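Ricin B lectin (Clostridium thermocellum, PDB 3VSF) probably acts as an exo-beta-1,3-galactanase, trimming galactan chains with a family 43 glycoside hydrolase domain joined to a galactose-binding beta-trefoil module. Local coordinates at residues P180-R185 and D208-E213. Sequence-based numbering, arbitrary orientation.
Sequences PGYMSR and DLHLYE
Tyr182 and His210 meet in a T-shaped aromatic contact, largely buried, where the loop between strands 179-180 and 187-191 packs against strand 208-214. The imidazole presents its edge: CE1 of His210 stands over the centre of the Tyr182 ring, with ring centroids 4.5 Å apart and planes at 76°. Tyr212, two residues along the strand and on the same side of it, completes the cluster. The edge of its ring lies alongside Tyr182, CE1 of Tyr212 4.0 Å from Tyr182 CD2, as an apolar contact, and its OH abuts Tyr182 CB. Strand 208-214 is an inner strand of the four-stranded antiparallel sheet within residues 187-228, one of five such sheets in the five-bladed beta-propeller of the family 43 domain; the loop leads in from the preceding blade, so the cluster pins the connection between two blades against an inner strand of the second. Within the strand, His210 ND1 donates to Tyr212 OH (2.9 Å, 151°), with the oxygen almost exactly in the imidazole plane, and this bond helps fix the rotation of the imidazole. Tyr182 CG lies beside its backbone N (chi1 -69°), which turns one ring face to the histidine. Tyr212 also touches Phe199 and Ser201 of strand 197-203.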
ATOM      1  N   PRO A 180     -15.263  -5.823  31.146  1.00 80.95           N
ATOM      2  CA  PRO A 180     -15.886  -4.506  30.997  1.00 81.30           C
ATOM      3  C   PRO A 180     -15.129  -3.647  29.991  1.00 76.99           C
ATOM      4  O   PRO A 180     -13.899  -3.610  30.018  1.00 76.59           O
ATOM      5  CB  PRO A 180     -15.763  -3.907  32.399  1.00 78.51           C
ATOM      6  CG  PRO A 180     -14.547  -4.550  32.965  1.00 77.76           C
ATOM      7  CD  PRO A 180     -14.545  -5.954  32.426  1.00 80.37           C
ATOM      8  N   GLY A 181     -15.862  -2.966  29.117  1.00 78.25           N
ATOM      9  CA  GLY A 181     -15.251  -2.125  28.104  1.00 79.41           C
ATOM     10  C   GLY A 181     -15.073  -2.843  26.781  1.00 77.00           C
ATOM     11  O   GLY A 181     -14.790  -4.041  26.743  1.00 77.02           O
ATOM     12  N   TYR A 182     -15.244  -2.104  25.689  1.00 77.84           N
ATOM     13  CA  TYR A 182     -15.082  -2.654  24.349  1.00 71.70           C
ATOM     14  C   TYR A 182     -13.665  -3.168  24.128  1.00 71.80           C
ATOM     15  O   TYR A 182     -12.694  -2.535  24.547  1.00 72.93           O
ATOM     16  CB  TYR A 182     -15.405  -1.588  23.303  1.00 69.04           C
ATOM     17  CG  TYR A 182     -16.862  -1.192  23.246  1.00 68.24           C
ATOM     18  CD1 TYR A 182     -17.866  -2.147  23.318  1.00 69.78           C
ATOM     19  CD2 TYR A 182     -17.234   0.139  23.123  1.00 69.76           C
ATOM     20  CE1 TYR A 182     -19.199  -1.789  23.265  1.00 71.48           C
ATOM     21  CE2 TYR A 182     -18.564   0.509  23.069  1.00 71.61           C
ATOM     22  CZ  TYR A 182     -19.543  -0.460  23.142  1.00 72.72           C
ATOM     23  OH  TYR A 182     -20.869  -0.096  23.089  1.00 73.17           O
ATOM     24  N   MET A 183     -13.547  -4.316  23.469  1.00 69.64           N
ATOM     25  CA  MET A 183     -12.240  -4.846  23.101  1.00 69.83           C
ATOM     26  C   MET A 183     -11.574  -3.906  22.102  1.00 67.77           C
ATOM     27  O   MET A 183     -12.250  -3.250  21.310  1.00 66.21           O
ATOM     28  CB  MET A 183     -12.367  -6.249  22.503  1.00 71.07           C
ATOM     29  CG  MET A 183     -12.994  -7.272  23.439  1.00 71.55           C
ATOM     30  SD  MET A 183     -12.914  -8.960  22.811  1.00 75.88           S
ATOM     31  CE  MET A 183     -11.148  -9.251  22.841  1.00 69.82           C
ATOM     32  N   SER A 184     -10.248  -3.838  22.147  1.00 65.99           N
ATOM     33  CA  SER A 184      -9.503  -2.942  21.271  1.00 66.53           C
ATOM     34  C   SER A 184      -8.142  -3.523  20.909  1.00 70.18           C
ATOM     35  O   SER A 184      -7.193  -3.435  21.689  1.00 68.19           O
ATOM     36  CB  SER A 184      -9.330  -1.572  21.932  1.00 64.24           C
ATOM     37  OG  SER A 184      -8.516  -0.722  21.144  1.00 61.08           O
ATOM     38  N   ARG A 185      -8.053  -4.116  19.723  1.00 70.89           N
ATOM     39  CA  ARG A 185      -6.795  -4.685  19.248  1.00 70.96           C
ATOM     40  C   ARG A 185      -6.153  -3.809  18.174  1.00 69.37           C
ATOM     41  O   ARG A 185      -5.701  -2.701  18.464  1.00 68.47           O
ATOM     42  CB  ARG A 185      -7.002  -6.114  18.739  1.00 71.44           C
ATOM     43  CG  ARG A 185      -7.394  -7.098  19.830  1.00 72.30           C
ATOM     44  CD  ARG A 185      -7.052  -8.527  19.442  1.00 76.47           C
ATOM     45  NE  ARG A 185      -7.163  -9.443  20.575  1.00 72.04           N
ATOM     46  CZ  ARG A 185      -8.197 -10.248  20.789  1.00 72.81           C
ATOM     47  NH1 ARG A 185      -9.219 -10.259  19.943  1.00 74.50           N
ATOM     48  NH2 ARG A 185      -8.210 -11.047  21.848  1.00 71.17           N
ATOM     49  N   ASP A 208     -15.887  -6.620  14.758  1.00 72.57           N
ATOM     50  CA  ASP A 208     -16.438  -5.306  14.456  1.00 69.73           C
ATOM     51  C   ASP A 208     -15.374  -4.222  14.571  1.00 69.55           C
ATOM     52  O   ASP A 208     -14.438  -4.338  15.360  1.00 70.39           O
ATOM     53  CB  ASP A 208     -17.608  -4.987  15.391  1.00 71.51           C
ATOM     54  CG  ASP A 208     -18.678  -6.063  15.379  1.00 74.59           C
ATOM     55  OD1 ASP A 208     -18.775  -6.796  14.373  1.00 77.30           O
ATOM     56  OD2 ASP A 208     -19.424  -6.174  16.375  1.00 70.41           O
ATOM     57  N   LEU A 209     -15.517  -3.171  13.771  1.00 70.13           N
ATOM     58  CA  LEU A 209     -14.635  -2.015  13.862  1.00 69.02           C
ATOM     59  C   LEU A 209     -15.328  -0.886  14.611  1.00 73.58           C
ATOM     60  O   LEU A 209     -16.455  -0.512  14.284  1.00 74.39           O
ATOM     61  CB  LEU A 209     -14.215  -1.537  12.470  1.00 69.57           C
ATOM     62  CG  LEU A 209     -13.093  -2.312  11.777  1.00 70.66           C
ATOM     63  CD1 LEU A 209     -12.859  -1.772  10.375  1.00 67.97           C
ATOM     64  CD2 LEU A 209     -11.817  -2.246  12.599  1.00 65.86           C
ATOM     65  N   HIS A 210     -14.653  -0.350  15.620  1.00 71.34           N
ATOM     66  CA  HIS A 210     -15.197   0.760  16.390  1.00 71.15           C
ATOM     67  C   HIS A 210     -14.443   2.055  16.111  1.00 72.84           C
ATOM     68  O   HIS A 210     -13.221   2.119  16.255  1.00 72.46           O
ATOM     69  CB  HIS A 210     -15.172   0.444  17.889  1.00 71.40           C
ATOM     70  CG  HIS A 210     -16.295  -0.438  18.340  1.00 72.57           C
ATOM     71  ND1 HIS A 210     -16.458  -0.820  19.654  1.00 71.13           N
ATOM     72  CD2 HIS A 210     -17.314  -1.007  17.654  1.00 72.04           C
ATOM     73  CE1 HIS A 210     -17.527  -1.590  19.757  1.00 70.96           C
ATOM     74  NE2 HIS A 210     -18.065  -1.719  18.558  1.00 74.02           N
ATOM     75  N   LEU A 211     -15.180   3.082  15.700  1.00 71.67           N
ATOM     76  CA  LEU A 211     -14.604   4.400  15.481  1.00 72.41           C
ATOM     77  C   LEU A 211     -14.935   5.307  16.660  1.00 72.73           C
ATOM     78  O   LEU A 211     -16.079   5.728  16.825  1.00 72.28           O
ATOM     79  CB  LEU A 211     -15.134   5.012  14.184  1.00 71.71           C
ATOM     80  CG  LEU A 211     -14.600   6.402  13.827  1.00 72.62           C
ATOM     81  CD1 LEU A 211     -13.089   6.369  13.651  1.00 71.16           C
ATOM     82  CD2 LEU A 211     -15.276   6.933  12.574  1.00 74.95           C
ATOM     83  N   TYR A 212     -13.932   5.598  17.480  1.00 72.77           N
ATOM     84  CA  TYR A 212     -14.125   6.434  18.658  1.00 73.49           C
ATOM     85  C   TYR A 212     -13.734   7.880  18.383  1.00 74.14           C
ATOM     86  O   TYR A 212     -12.678   8.148  17.812  1.00 73.47           O
ATOM     87  CB  TYR A 212     -13.308   5.899  19.838  1.00 74.54           C
ATOM     88  CG  TYR A 212     -13.579   4.454  20.182  1.00 72.54           C
ATOM     89  CD1 TYR A 212     -14.662   4.099  20.975  1.00 70.19           C
ATOM     90  CD2 TYR A 212     -12.747   3.443  19.719  1.00 72.99           C
ATOM     91  CE1 TYR A 212     -14.912   2.777  21.293  1.00 70.70           C
ATOM     92  CE2 TYR A 212     -12.988   2.120  20.032  1.00 74.63           C
ATOM     93  CZ  TYR A 212     -14.071   1.792  20.819  1.00 71.51           C
ATOM     94  OH  TYR A 212     -14.313   0.475  21.131  1.00 70.12           O
ATOM     95  N   GLU A 213     -14.590   8.808  18.794  1.00 76.37           N
ATOM     96  CA  GLU A 213     -14.274  10.227  18.711  1.00 75.69           C
ATOM     97  C   GLU A 213     -13.550  10.658  19.979  1.00 76.99           C
ATOM     98  O   GLU A 213     -14.024  10.410  21.086  1.00 75.71           O
ATOM     99  CB  GLU A 213     -15.545  11.057  18.523  1.00 79.15           C
ATOM    100  CG  GLU A 213     -15.302  12.557  18.476  1.00 80.77           C
ATOM    101  CD  GLU A 213     -16.581  13.353  18.311  1.00 82.97           C
ATOM    102  OE1 GLU A 213     -17.649  12.734  18.117  1.00 84.07           O
ATOM    103  OE2 GLU A 213     -16.519  14.600  18.374  1.00 82.80           O
TER